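Long-range contacts in DUF1573 domain-containing protein (Porphyromonas gingivalis, PDB 2QSV), which is of unknown function, possibly with a cysteine peptidase link, and is represented here by its two C-terminal immunoglobulin-like domains: residues L126-L131 with I181-Q186; T157-L162 with E191-I196; A197-I202 with L211-V216. One frame throughout, in Å; residues are numbered along the deposited sequence.

Interaction 1 of 3, residues L126-L131 with I181-Q186; sequences LDMGQL and IAVDPQ
With CG of L131 turned anti to its carbonyl carbon (chi1 -53°) and CG1 of V183 anti to the backbone N (chi1 171°), a leucine branch and a valine branch are driven together across the interior of the sandwich. The two side chains cross at about a right angle, and L131 CD1 lies 3.4 Å from V183 CG1, tighter than ordinary van der Waals contact. The same leucine methyl reaches P185 CB at 4.2 Å, at the start of helix 185-190. The other branch of V183 serves M128, a selenomethionine: bent at chi3 (53°), its chain slides past the valine in the opposite direction and sets SE 3.7 Å from V183 CG2. Farther along, L126 and I181 meet tip to tip, CD2 of L126 lying 4.2 Å from CD1 of I181.

Two aspartates that do not touch across the contact shape the backbone. D127 OD1 accepts from G129 N at 3.1 Å, an Asx turn, while D184 stands at the N-cap of the helix and its OD1 takes a weak bond from Q186 N. T136 touches both M128 and L131. No hydrogen bond joins 126-131 to 181-186, so the cohesion is hydrophobic and dispersive, set by the shape of interlocking branches between two sheets of an immunoglobulin-like domain.

Interaction 2 of 3, residues T157-L162 with E191-I196; sequences TRNPAL and EGWQSI. With NA (sodium ion), chain C.
Apolar and van der Waals contacts join N159 and P160 to W193 and I196. The pyrrolidine of P160 comes in at the edge of the indole, its CG 3.7 Å from W193 CH2, and the two side chains cross at about a right angle. The N159 and W193 side chains approach from opposite directions, the amide plane turned 62° from the indole and N159 OD1 lying oblique to the ring, 3.4 Å from W193 CZ3. On its other branch, ND2 of N159 lies 3.6 Å from the CG2 methyl of I196. E191, two residues before the tryptophan, lays its CB over the centre of one indole face, 3.6 Å above the plane; G192 between them completes a Schellman motif after helix 185-190.

No hydrogen bond crosses between the segments. Within 157-162, N159 OD1 receives A161 N at 2.9 Å, in the carbonyl plane and with an N-H...O angle of 161°, forming an Asx turn that fixes the side-chain amide. The backbone bond from L162 N to N159 O closes a type I turn from N159 to L162, overlapping the Asx turn. R158 points elsewhere, forming a salt bridge with D79 of the preceding domain.

Metal coordination uses backbone and hydroxyl oxygens of the loop. The sodium ion is bound by T157 OG1, N159 O at 2.6 Å and L162 O, with three waters completing six oxygen ligands. N159 O serves both the turn and the ion, which probably couples coordination to loop shape. The arrangement is a sodium site built on the type I turn and T157, in the loop joining strands 150-157 and 162-166 of opposite sheets in an immunoglobulin-like sandwich.

Interaction 3 of 3, residues A197-I202 with L211-V216; sequences AADISI and LRRIKV. With SO4 (sulfate ion), chain B.
Strands 197-202 and 211-216 run antiparallel, their axes 4.5 Å apart at closest approach and their directions 154° apart, and the hydrogen-bonded pairs A198-V216, I200-I214 and I202-R212 each exchange two backbone N-H...O bonds, among them V216 N to A198 O at 2.8 Å.

The face carrying the isoleucines turns into the sandwich. I200 CD1 lies 3.6 Å from V216 CG2, and I202 CD1 meets I214 CD1 at 4.0 Å; in both cases the chains pass at a slant. I200 also packs on L162 and A164 of the other sheet, and I214 on L179. R212 starts from this face, but its end leads away, and NH1 bonds M120 O.

The face of D199, S201, R213 and K215 is polar. In the conformer described, one of two, K215 is bent at chi2, chi3 and chi4, which brings NZ across to D199 OD1 at 2.9 Å in a salt bridge. NZ approaches OD1 from above the carboxylate plane, 62° out of it. Water 5 spans the pair, donating to D199 OD2 and accepting from K215 NZ. A second water, water 4, also donates to OD2 and accepts from R213 NE, linking the arginine to a carboxylate too distant for a direct salt bridge. Lysine and arginine would both be expected to favour the charged form of D199. Its backbone N donates to sulfate O1 at 2.8 Å, the ion probably coming from the crystallisation liquor.

An apolar inner face and a charged, hydrated outer face make this an amphipathic antiparallel beta hairpin, formed by two neighbouring inner strands of the five-stranded sheet of an immunoglobulin-like domain.

In the fold
All three contacts lie in the second of the two immunoglobulin-like domains. From the N terminus, 126-131 waits for 181-186, so interaction 1 closes the longest loop and joins an outer strand of one sheet to the other sheet. Interaction 2 opens within that loop, at 157-162, and closes beyond it at 191-196; the two therefore cross. Interaction 3 follows in series, closing the short hairpin between 197-202 and 211-216. Physical contacts bind them: D184 N probably bonds A161 O, L126 N probably bonds K215 O, and A198 packs on N159 and L162. Together they connect the two sheets, helix 185-190 and the sodium-binding loop.

Interaction 1 of 3, residues L126-L131 with I181-Q186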
ATOM      1  N   LEU A 126      -3.188  14.589 -13.365  1.00 26.33           N
ATOM      2  CA  LEU A 126      -3.875  14.286 -14.595  1.00 27.25           C
ATOM      3  C   LEU A 126      -5.397  14.388 -14.384  1.00 27.39           C
ATOM      4  O   LEU A 126      -5.989  13.578 -13.665  1.00 26.81           O
ATOM      5  CB  LEU A 126      -3.505  12.859 -15.092  1.00 25.46           C
ATOM      6  CG  LEU A 126      -4.315  12.324 -16.296  1.00 27.44           C
ATOM      7  CD1 LEU A 126      -4.086  13.147 -17.573  1.00 29.29           C
ATOM      8  CD2 LEU A 126      -3.998  10.842 -16.591  1.00 27.20           C
ATOM      9  N   ASP A 127      -6.030  15.357 -15.037  1.00 29.21           N
ATOM     10  CA  ASP A 127      -7.494  15.445 -14.976  1.00 30.47           C
ATOM     11  C   ASP A 127      -8.035  14.900 -16.271  1.00 30.36           C
ATOM     12  O   ASP A 127      -7.874  15.519 -17.326  1.00 30.03           O
ATOM     13  CB  ASP A 127      -7.962  16.899 -14.726  1.00 31.70           C
ATOM     14  CG  ASP A 127      -9.474  17.000 -14.358  1.00 34.64           C
ATOM     15  OD1 ASP A 127     -10.287  16.075 -14.640  1.00 34.06           O
ATOM     16  OD2 ASP A 127      -9.832  18.036 -13.768  1.00 39.42           O
HETATM   17  N   MSE A 128      -8.638  13.718 -16.217  1.00 31.31           N
HETATM   18  CA  MSE A 128      -9.166  13.093 -17.428  1.00 33.37           C
HETATM   19  C   MSE A 128     -10.523  13.624 -17.909  1.00 34.70           C
HETATM   20  O   MSE A 128     -11.025  13.204 -18.958  1.00 34.57           O
HETATM   21  CB  MSE A 128      -9.216  11.594 -17.256  1.00 33.17           C
HETATM   22  CG  MSE A 128      -7.840  11.050 -16.963  1.00 34.65           C
HETATM   23 SE   MSE A 128      -7.851   9.167 -16.875  0.60 37.36          SE
HETATM   24  CE  MSE A 128      -8.663   8.672 -18.526  1.00 35.50           C
ATOM     25  N   GLY A 129     -11.083  14.567 -17.170  1.00 36.76           N
ATOM     26  CA  GLY A 129     -12.394  15.120 -17.481  1.00 40.08           C
ATOM     27  C   GLY A 129     -13.543  14.128 -17.354  1.00 41.89           C
ATOM     28  O   GLY A 129     -13.511  13.201 -16.530  1.00 41.81           O
ATOM     29  N   GLN A 130     -14.556  14.334 -18.193  0.50 43.07           N
ATOM     30  CA  GLN A 130     -15.774  13.541 -18.215  0.50 44.12           C
ATOM     31  C   GLN A 130     -15.628  12.346 -19.144  0.50 44.80           C
ATOM     32  O   GLN A 130     -15.277  12.505 -20.307  0.50 44.38           O
ATOM     33  CB  GLN A 130     -16.959  14.421 -18.630  0.50 44.45           C
ATOM     34  CG  GLN A 130     -18.249  13.670 -18.907  0.50 44.86           C
ATOM     35  CD  GLN A 130     -19.461  14.580 -18.908  0.50 46.61           C
ATOM     36  OE1 GLN A 130     -20.059  14.842 -17.858  0.50 46.43           O
ATOM     37  NE2 GLN A 130     -19.829  15.065 -20.086  0.50 45.63           N
ATOM     38  N   LEU A 131     -15.904  11.152 -18.617  1.00 45.56           N
ATOM     39  CA  LEU A 131     -15.684   9.903 -19.347  1.00 47.78           C
ATOM     40  C   LEU A 131     -16.898   9.358 -20.099  1.00 50.26           C
ATOM     41  O   LEU A 131     -16.725   8.620 -21.081  1.00 50.70           O
ATOM     42  CB  LEU A 131     -15.162   8.811 -18.409  1.00 47.14           C
ATOM     43  CG  LEU A 131     -13.936   9.078 -17.539  1.00 47.32           C
ATOM     44  CD1 LEU A 131     -13.569   7.806 -16.834  1.00 45.73           C
ATOM     45  CD2 LEU A 131     -12.768   9.567 -18.363  1.00 47.53           C
ATOM     46  N   ILE A 181      -2.294   4.380 -18.343  1.00 22.43           N
ATOM     47  CA  ILE A 181      -3.318   4.559 -17.316  1.00 22.02           C
ATOM     48  C   ILE A 181      -4.675   4.249 -17.981  1.00 22.30           C
ATOM     49  O   ILE A 181      -4.900   4.559 -19.158  1.00 21.43           O
ATOM     50  CB  ILE A 181      -3.244   6.003 -16.770  1.00 22.36           C
ATOM     51  CG1 ILE A 181      -1.900   6.180 -16.050  1.00 20.81           C
ATOM     52  CG2 ILE A 181      -4.468   6.379 -15.844  1.00 21.83           C
ATOM     53  CD1 ILE A 181      -1.437   7.619 -15.958  1.00 19.41           C
ATOM     54  N   ALA A 182      -5.544   3.556 -17.247  1.00 21.69           N
ATOM     55  CA  ALA A 182      -6.934   3.359 -17.695  1.00 23.68           C
ATOM     56  C   ALA A 182      -7.918   3.581 -16.525  1.00 24.39           C
ATOM     57  O   ALA A 182      -7.646   3.136 -15.390  1.00 24.25           O
ATOM     58  CB  ALA A 182      -7.119   1.975 -18.337  1.00 22.67           C
ATOM     59  N   VAL A 183      -8.986   4.339 -16.778  1.00 25.94           N
ATOM     60  CA  VAL A 183     -10.071   4.545 -15.792  1.00 28.08           C
ATOM     61  C   VAL A 183     -11.354   3.887 -16.331  1.00 29.36           C
ATOM     62  O   VAL A 183     -11.714   4.104 -17.484  1.00 29.46           O
ATOM     63  CB  VAL A 183     -10.275   6.030 -15.398  1.00 28.18           C
ATOM     64  CG1 VAL A 183     -11.594   6.247 -14.511  1.00 29.51           C
ATOM     65  CG2 VAL A 183      -9.066   6.525 -14.652  1.00 28.32           C
ATOM     66  N   ASP A 184     -11.985   3.040 -15.502  1.00 30.21           N
ATOM     67  CA  ASP A 184     -13.183   2.281 -15.869  1.00 31.65           C
ATOM     68  C   ASP A 184     -14.414   2.957 -15.235  1.00 31.78           C
ATOM     69  O   ASP A 184     -14.649   2.806 -14.023  1.00 31.50           O
ATOM     70  CB  ASP A 184     -13.052   0.815 -15.414  1.00 32.25           C
ATOM     71  CG  ASP A 184     -14.106  -0.145 -16.069  1.00 35.48           C
ATOM     72  OD1 ASP A 184     -15.179   0.292 -16.560  1.00 37.29           O
ATOM     73  OD2 ASP A 184     -13.851  -1.371 -16.064  1.00 38.12           O
ATOM     74  N   PRO A 185     -15.183   3.727 -16.038  1.00 31.47           N
ATOM     75  CA  PRO A 185     -16.362   4.423 -15.515  1.00 32.10           C
ATOM     76  C   PRO A 185     -17.479   3.457 -15.053  1.00 32.00           C
ATOM     77  O   PRO A 185     -18.308   3.861 -14.244  1.00 31.76           O
ATOM     78  CB  PRO A 185     -16.856   5.250 -16.714  1.00 31.40           C
ATOM     79  CG  PRO A 185     -16.368   4.521 -17.884  1.00 31.91           C
ATOM     80  CD  PRO A 185     -15.043   3.918 -17.491  1.00 31.91           C
ATOM     81  N   GLN A 186     -17.518   2.250 -15.610  1.00 33.41           N
ATOM     82  CA  GLN A 186     -18.471   1.214 -15.175  1.00 35.88           C
ATOM     83  C   GLN A 186     -18.217   0.734 -13.743  1.00 35.52           C
ATOM     84  O   GLN A 186     -19.179   0.378 -13.022  1.00 36.20           O
ATOM     85  CB  GLN A 186     -18.506   0.022 -16.144  1.00 36.09           C
ATOM     86  CG  GLN A 186     -18.847   0.419 -17.586  1.00 43.09           C
ATOM     87  CD  GLN A 186     -20.043   1.400 -17.707  1.00 49.04           C
ATOM     88  OE1 GLN A 186     -21.135   1.129 -17.214  1.00 51.96           O
ATOM     89  NE2 GLN A 186     -19.834   2.526 -18.389  1.00 49.87           N
TER

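Interaction 2 of 3, residues T157-L162 with E191-I196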
ATOM      1  N   THR A 157      -1.940   1.224  -7.473  1.00 21.72           N
ATOM      2  CA  THR A 157      -3.170   1.976  -7.348  1.00 24.46           C
ATOM      3  C   THR A 157      -4.068   1.315  -6.242  1.00 25.49           C
ATOM      4  O   THR A 157      -4.039   0.083  -6.035  1.00 27.06           O
ATOM      5  CB  THR A 157      -3.902   2.115  -8.723  1.00 23.62           C
ATOM      6  OG1 THR A 157      -4.145   0.819  -9.258  1.00 27.12           O
ATOM      7  CG2 THR A 157      -3.035   2.914  -9.762  1.00 22.45           C
ATOM      8  N   ARG A 158      -4.823   2.118  -5.527  1.00 25.66           N
ATOM      9  CA  ARG A 158      -5.754   1.576  -4.522  1.00 27.75           C
ATOM     10  C   ARG A 158      -7.217   1.617  -5.043  1.00 27.71           C
ATOM     11  O   ARG A 158      -8.022   0.765  -4.712  1.00 30.15           O
ATOM     12  CB  ARG A 158      -5.642   2.338  -3.178  1.00 27.38           C
ATOM     13  CG  ARG A 158      -4.241   2.351  -2.515  1.00 31.47           C
ATOM     14  CD  ARG A 158      -3.688   0.956  -2.212  1.00 37.73           C
ATOM     15  NE  ARG A 158      -2.459   0.992  -1.387  1.00 42.91           N
ATOM     16  CZ  ARG A 158      -1.478   0.074  -1.394  1.00 42.61           C
ATOM     17  NH1 ARG A 158      -1.538  -0.979  -2.215  1.00 44.58           N
ATOM     18  NH2 ARG A 158      -0.417   0.213  -0.572  1.00 40.55           N
ATOM     19  N   ASN A 159      -7.543   2.585  -5.873  1.00 26.77           N
ATOM     20  CA  ASN A 159      -8.875   2.689  -6.426  1.00 25.78           C
ATOM     21  C   ASN A 159      -9.136   1.622  -7.496  1.00 26.15           C
ATOM     22  O   ASN A 159      -8.331   1.484  -8.448  1.00 25.32           O
ATOM     23  CB  ASN A 159      -9.069   4.110  -6.960  1.00 25.56           C
ATOM     24  CG  ASN A 159     -10.512   4.431  -7.277  1.00 24.59           C
ATOM     25  OD1 ASN A 159     -11.157   3.765  -8.098  1.00 24.78           O
ATOM     26  ND2 ASN A 159     -11.020   5.458  -6.633  1.00 25.67           N
ATOM     27  N   PRO A 160     -10.261   0.850  -7.344  1.00 25.95           N
ATOM     28  CA  PRO A 160     -10.605  -0.234  -8.237  1.00 25.85           C
ATOM     29  C   PRO A 160     -10.989   0.204  -9.654  1.00 24.89           C
ATOM     30  O   PRO A 160     -11.050  -0.639 -10.530  1.00 24.95           O
ATOM     31  CB  PRO A 160     -11.818  -0.907  -7.532  1.00 26.39           C
ATOM     32  CG  PRO A 160     -12.453   0.194  -6.791  1.00 25.59           C
ATOM     33  CD  PRO A 160     -11.283   0.984  -6.254  1.00 26.15           C
ATOM     34  N   ALA A 161     -11.267   1.480  -9.872  1.00 25.11           N
ATOM     35  CA  ALA A 161     -11.572   1.973 -11.220  1.00 25.69           C
ATOM     36  C   ALA A 161     -10.293   2.374 -12.001  1.00 25.93           C
ATOM     37  O   ALA A 161     -10.364   2.665 -13.187  1.00 26.75           O
ATOM     38  CB  ALA A 161     -12.513   3.167 -11.152  1.00 25.93           C
ATOM     39  N   LEU A 162      -9.153   2.394 -11.317  1.00 25.03           N
ATOM     40  CA  LEU A 162      -7.891   2.958 -11.847  1.00 25.04           C
ATOM     41  C   LEU A 162      -6.799   1.894 -11.942  1.00 24.52           C
ATOM     42  O   LEU A 162      -6.506   1.223 -10.947  1.00 23.99           O
ATOM     43  CB  LEU A 162      -7.401   4.094 -10.946  1.00 23.63           C
ATOM     44  CG  LEU A 162      -6.038   4.778 -11.256  1.00 25.08           C
ATOM     45  CD1 LEU A 162      -5.974   5.505 -12.599  1.00 19.58           C
ATOM     46  CD2 LEU A 162      -5.687   5.749 -10.152  1.00 21.26           C
ATOM     47  N   GLU A 191     -19.885   1.347  -8.145  1.00 47.34           N
ATOM     48  CA  GLU A 191     -19.507   1.784  -6.798  1.00 47.50           C
ATOM     49  C   GLU A 191     -20.222   3.059  -6.344  1.00 48.15           C
ATOM     50  O   GLU A 191     -19.931   3.589  -5.264  1.00 48.22           O
ATOM     51  CB  GLU A 191     -17.994   2.037  -6.726  1.00 47.72           C
ATOM     52  CG  GLU A 191     -17.105   0.848  -7.094  1.00 48.15           C
ATOM     53  CD  GLU A 191     -16.836  -0.102  -5.941  1.00 51.02           C
ATOM     54  OE1 GLU A 191     -17.014   0.299  -4.764  1.00 51.60           O
ATOM     55  OE2 GLU A 191     -16.423  -1.257  -6.223  1.00 51.83           O
ATOM     56  N   GLY A 192     -21.125   3.576  -7.183  1.00 48.55           N
ATOM     57  CA  GLY A 192     -21.842   4.819  -6.887  1.00 48.52           C
ATOM     58  C   GLY A 192     -20.960   6.029  -6.708  1.00 48.70           C
ATOM     59  O   GLY A 192     -21.226   6.872  -5.853  1.00 49.02           O
ATOM     60  N   TRP A 193     -19.882   6.105  -7.493  1.00 48.62           N
ATOM     61  CA  TRP A 193     -19.049   7.316  -7.544  1.00 47.64           C
ATOM     62  C   TRP A 193     -19.418   8.086  -8.811  1.00 46.74           C
ATOM     63  O   TRP A 193     -19.618   7.484  -9.874  1.00 46.39           O
ATOM     64  CB  TRP A 193     -17.542   6.986  -7.531  1.00 47.71           C
ATOM     65  CG  TRP A 193     -17.090   6.162  -6.344  1.00 48.40           C
ATOM     66  CD1 TRP A 193     -17.562   6.236  -5.054  1.00 49.26           C
ATOM     67  CD2 TRP A 193     -16.062   5.158  -6.334  1.00 49.35           C
ATOM     68  NE1 TRP A 193     -16.905   5.328  -4.249  1.00 50.63           N
ATOM     69  CE2 TRP A 193     -15.982   4.651  -5.007  1.00 51.05           C
ATOM     70  CE3 TRP A 193     -15.204   4.629  -7.315  1.00 47.58           C
ATOM     71  CZ2 TRP A 193     -15.068   3.650  -4.638  1.00 48.69           C
ATOM     72  CZ3 TRP A 193     -14.308   3.637  -6.951  1.00 46.79           C
ATOM     73  CH2 TRP A 193     -14.245   3.159  -5.624  1.00 48.36           C
ATOM     74  N   GLN A 194     -19.549   9.405  -8.687  0.50 46.04           N
ATOM     75  CA  GLN A 194     -19.768  10.258  -9.847  0.50 45.71           C
ATOM     76  C   GLN A 194     -18.418  10.760 -10.343  0.50 44.71           C
ATOM     77  O   GLN A 194     -18.271  11.124 -11.506  0.50 44.37           O
ATOM     78  CB  GLN A 194     -20.682  11.449  -9.512  0.50 46.01           C
ATOM     79  CG  GLN A 194     -22.182  11.131  -9.479  0.50 47.18           C
ATOM     80  CD  GLN A 194     -22.753  10.805 -10.854  0.50 48.52           C
ATOM     81  OE1 GLN A 194     -23.268   9.709 -11.072  0.50 48.89           O
ATOM     82  NE2 GLN A 194     -22.662  11.753 -11.787  0.50 49.21           N
ATOM     83  N   SER A 195     -17.445  10.788  -9.436  1.00 43.96           N
ATOM     84  CA  SER A 195     -16.099  11.220  -9.751  1.00 41.93           C
ATOM     85  C   SER A 195     -15.080  10.495  -8.864  1.00 40.81           C
ATOM     86  O   SER A 195     -15.411   9.974  -7.770  1.00 40.24           O
ATOM     87  CB  SER A 195     -15.987  12.733  -9.602  1.00 41.78           C
ATOM     88  OG  SER A 195     -16.052  13.102  -8.245  1.00 42.18           O
ATOM     89  N   ILE A 196     -13.844  10.429  -9.352  1.00 38.40           N
ATOM     90  CA  ILE A 196     -12.750   9.901  -8.549  1.00 35.95           C
ATOM     91  C   ILE A 196     -11.624  10.899  -8.458  1.00 34.66           C
ATOM     92  O   ILE A 196     -11.466  11.751  -9.314  1.00 33.81           O
ATOM     93  CB  ILE A 196     -12.204   8.545  -9.065  1.00 36.89           C
ATOM     94  CG1 ILE A 196     -11.779   8.620 -10.540  1.00 35.72           C
ATOM     95  CG2 ILE A 196     -13.177   7.420  -8.804  1.00 34.46           C
ATOM     96  CD1 ILE A 196     -10.868   7.486 -10.958  1.00 40.18           C
TER
HETATM   97 NA    NA C 222      -6.617  -0.453  -8.684  1.00 42.37          NA
HETATM   98  O   HOH W   1      -7.072  -1.841  -6.618  1.00 63.42           O
HETATM   99  O   HOH W   2      -7.127  -1.709 -10.272  1.00 54.13           O
HETATM  100  O   HOH W   3      -4.575  -1.855  -9.432  1.00 54.91           O

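Interaction 3 of 3, residues A197-I202 with L211-V216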
ATOM      1  N   ALA A 197     -10.844  10.787  -7.396  1.00 33.83           N
ATOM      2  CA  ALA A 197      -9.634  11.525  -7.264  1.00 33.22           C
ATOM      3  C   ALA A 197      -8.696  10.510  -6.593  1.00 33.00           C
ATOM      4  O   ALA A 197      -8.833  10.211  -5.400  1.00 33.74           O
ATOM      5  CB  ALA A 197      -9.857  12.779  -6.416  1.00 34.14           C
ATOM      6  N   ALA A 198      -7.818   9.898  -7.379  1.00 29.66           N
ATOM      7  CA  ALA A 198      -7.088   8.737  -6.894  1.00 27.51           C
ATOM      8  C   ALA A 198      -5.578   8.882  -7.207  1.00 26.16           C
ATOM      9  O   ALA A 198      -5.201   9.546  -8.204  1.00 25.55           O
ATOM     10  CB  ALA A 198      -7.675   7.502  -7.516  1.00 28.05           C
ATOM     11  N   ASP A 199      -4.734   8.342  -6.343  1.00 23.30           N
ATOM     12  CA  ASP A 199      -3.296   8.392  -6.532  1.00 22.55           C
ATOM     13  C   ASP A 199      -2.724   7.166  -7.236  1.00 21.61           C
ATOM     14  O   ASP A 199      -3.072   6.031  -6.915  1.00 19.45           O
ATOM     15  CB  ASP A 199      -2.541   8.539  -5.209  1.00 22.05           C
ATOM     16  CG  ASP A 199      -2.799   9.876  -4.529  1.00 27.04           C
ATOM     17  OD1 ASP A 199      -2.919  10.917  -5.230  1.00 28.09           O
ATOM     18  OD2 ASP A 199      -2.911   9.862  -3.276  1.00 32.25           O
ATOM     19  N   ILE A 200      -1.821   7.422  -8.188  1.00 20.52           N
ATOM     20  CA  ILE A 200      -0.888   6.382  -8.590  1.00 18.78           C
ATOM     21  C   ILE A 200       0.381   6.549  -7.748  1.00 17.15           C
ATOM     22  O   ILE A 200       0.956   7.592  -7.759  1.00 16.74           O
ATOM     23  CB  ILE A 200      -0.510   6.457 -10.115  1.00 18.48           C
ATOM     24  CG1 ILE A 200      -1.769   6.284 -10.974  1.00 19.67           C
ATOM     25  CG2 ILE A 200       0.494   5.338 -10.395  1.00 14.81           C
ATOM     26  CD1 ILE A 200      -1.654   6.867 -12.469  1.00 17.78           C
ATOM     27  N   SER A 201       0.801   5.514  -7.037  1.00 17.30           N
ATOM     28  CA  SER A 201       1.990   5.601  -6.205  1.00 19.16           C
ATOM     29  C   SER A 201       3.155   4.856  -6.851  1.00 19.20           C
ATOM     30  O   SER A 201       3.010   3.678  -7.269  1.00 21.48           O
ATOM     31  CB  SER A 201       1.731   5.019  -4.812  1.00 18.44           C
ATOM     32  OG  SER A 201       0.715   5.768  -4.153  1.00 21.78           O
ATOM     33  N   ILE A 202       4.286   5.554  -6.956  1.00 18.59           N
ATOM     34  CA  ILE A 202       5.484   4.976  -7.602  1.00 18.52           C
ATOM     35  C   ILE A 202       6.623   4.988  -6.646  1.00 17.11           C
ATOM     36  O   ILE A 202       6.975   6.004  -6.145  1.00 17.48           O
ATOM     37  CB  ILE A 202       5.902   5.774  -8.924  1.00 18.71           C
ATOM     38  CG1 ILE A 202       4.738   5.783  -9.948  1.00 16.74           C
ATOM     39  CG2 ILE A 202       7.266   5.197  -9.495  1.00 16.78           C
ATOM     40  CD1 ILE A 202       4.922   6.758 -11.151  1.00 20.61           C
ATOM     41  N   LEU A 211       9.238   8.040  -3.287  1.00 20.71           N
ATOM     42  CA  LEU A 211       7.820   7.755  -3.361  1.00 20.52           C
ATOM     43  C   LEU A 211       7.117   8.940  -4.063  1.00 21.05           C
ATOM     44  O   LEU A 211       7.031  10.067  -3.515  1.00 21.56           O
ATOM     45  CB  LEU A 211       7.244   7.419  -1.956  1.00 20.80           C
ATOM     46  CG  LEU A 211       5.726   7.327  -1.818  1.00 22.66           C
ATOM     47  CD1 LEU A 211       5.125   6.238  -2.686  1.00 20.27           C
ATOM     48  CD2 LEU A 211       5.349   7.112  -0.325  1.00 26.56           C
ATOM     49  N   ARG A 212       6.622   8.687  -5.287  1.00 19.41           N
ATOM     50  CA  ARG A 212       6.090   9.762  -6.117  1.00 18.74           C
ATOM     51  C   ARG A 212       4.621   9.482  -6.380  1.00 18.26           C
ATOM     52  O   ARG A 212       4.263   8.352  -6.556  1.00 19.43           O
ATOM     53  CB  ARG A 212       6.904   9.802  -7.430  1.00 19.08           C
ATOM     54  CG  ARG A 212       6.914  11.149  -8.065  1.00 17.34           C
ATOM     55  CD  ARG A 212       7.810  12.149  -7.313  1.00 15.53           C
ATOM     56  NE  ARG A 212       7.617  13.368  -8.055  1.00 15.31           N
ATOM     57  CZ  ARG A 212       8.297  13.678  -9.160  1.00 19.07           C
ATOM     58  NH1 ARG A 212       9.295  12.854  -9.616  1.00 16.11           N
ATOM     59  NH2 ARG A 212       8.014  14.821  -9.764  1.00 17.91           N
ATOM     60  N   ARG A 213       3.742  10.487  -6.322  1.00 18.21           N
ATOM     61  CA  ARG A 213       2.328  10.245  -6.544  1.00 17.73           C
ATOM     62  C   ARG A 213       1.771  11.107  -7.626  1.00 16.93           C
ATOM     63  O   ARG A 213       2.053  12.302  -7.714  1.00 17.99           O
ATOM     64  CB  ARG A 213       1.481  10.411  -5.256  1.00 19.38           C
ATOM     65  CG  ARG A 213       1.809   9.439  -4.198  1.00 22.47           C
ATOM     66  CD  ARG A 213       1.059   9.891  -2.970  1.00 27.12           C
ATOM     67  NE  ARG A 213       1.114   8.980  -1.842  1.00 27.55           N
ATOM     68  CZ  ARG A 213       1.922   9.125  -0.806  1.00 25.90           C
ATOM     69  NH1 ARG A 213       2.820  10.073  -0.787  1.00 26.54           N
ATOM     70  NH2 ARG A 213       1.854   8.283   0.183  1.00 27.67           N
ATOM     71  N   ILE A 214       1.004  10.462  -8.479  1.00 16.55           N
ATOM     72  CA  ILE A 214       0.300  11.124  -9.509  1.00 19.28           C
ATOM     73  C   ILE A 214      -1.171  11.145  -9.107  1.00 20.18           C
ATOM     74  O   ILE A 214      -1.768  10.087  -8.884  1.00 21.30           O
ATOM     75  CB  ILE A 214       0.405  10.337 -10.865  1.00 18.54           C
ATOM     76  CG1 ILE A 214       1.867  10.248 -11.311  1.00 20.27           C
ATOM     77  CG2 ILE A 214      -0.389  11.044 -11.965  1.00 17.75           C
ATOM     78  CD1 ILE A 214       2.025   9.204 -12.414  1.00 20.58           C
ATOM     79  N   LYS A 215      -1.741  12.339  -9.019  1.00 21.54           N
ATOM     80  CA  LYS A 215      -3.184  12.461  -8.796  0.50 22.06           C
ATOM     81  C   LYS A 215      -3.937  12.409 -10.110  1.00 22.06           C
ATOM     82  O   LYS A 215      -3.702  13.203 -11.006  1.00 21.62           O
ATOM     83  CB  LYS A 215      -3.537  13.765  -8.062  0.50 22.58           C
ATOM     84  CG  LYS A 215      -5.073  14.076  -8.099  0.50 24.36           C
ATOM     85  CD  LYS A 215      -5.905  13.039  -7.303  0.50 24.59           C
ATOM     86  CE  LYS A 215      -5.582  13.081  -5.812  0.50 26.16           C
ATOM     87  NZ  LYS A 215      -5.705  11.785  -5.131  0.50 27.77           N
ATOM     88  N   VAL A 216      -4.821  11.438 -10.226  1.00 22.00           N
ATOM     89  CA  VAL A 216      -5.679  11.276 -11.366  1.00 23.45           C
ATOM     90  C   VAL A 216      -7.145  11.627 -10.985  1.00 25.25           C
ATOM     91  O   VAL A 216      -7.690  11.118  -9.991  1.00 25.84           O
ATOM     92  CB  VAL A 216      -5.604   9.830 -11.898  1.00 23.42           C
ATOM     93  CG1 VAL A 216      -6.486   9.632 -13.157  1.00 23.85           C
ATOM     94  CG2 VAL A 216      -4.125   9.432 -12.212  1.00 23.06           C
TER
HETATM   95  S   SO4 B 221      -6.239   6.568  -3.419  1.00 60.51           S
HETATM   96  O1  SO4 B 221      -6.023   7.933  -3.893  1.00 58.82           O
HETATM   97  O2  SO4 B 221      -6.811   6.565  -2.055  1.00 62.05           O
HETATM   98  O3  SO4 B 221      -7.135   5.814  -4.295  1.00 56.07           O
HETATM   99  O4  SO4 B 221      -4.933   5.933  -3.316  1.00 62.39           O
HETATM  100  O   HOH W   4      -1.975   7.850  -1.737  1.00 39.82           O
HETATM  101  O   HOH W   5      -5.059  11.165  -2.453  1.00 63.28           O
HETATM  102  O   HOH W   6       0.537   5.694  -1.407  1.00 40.98           O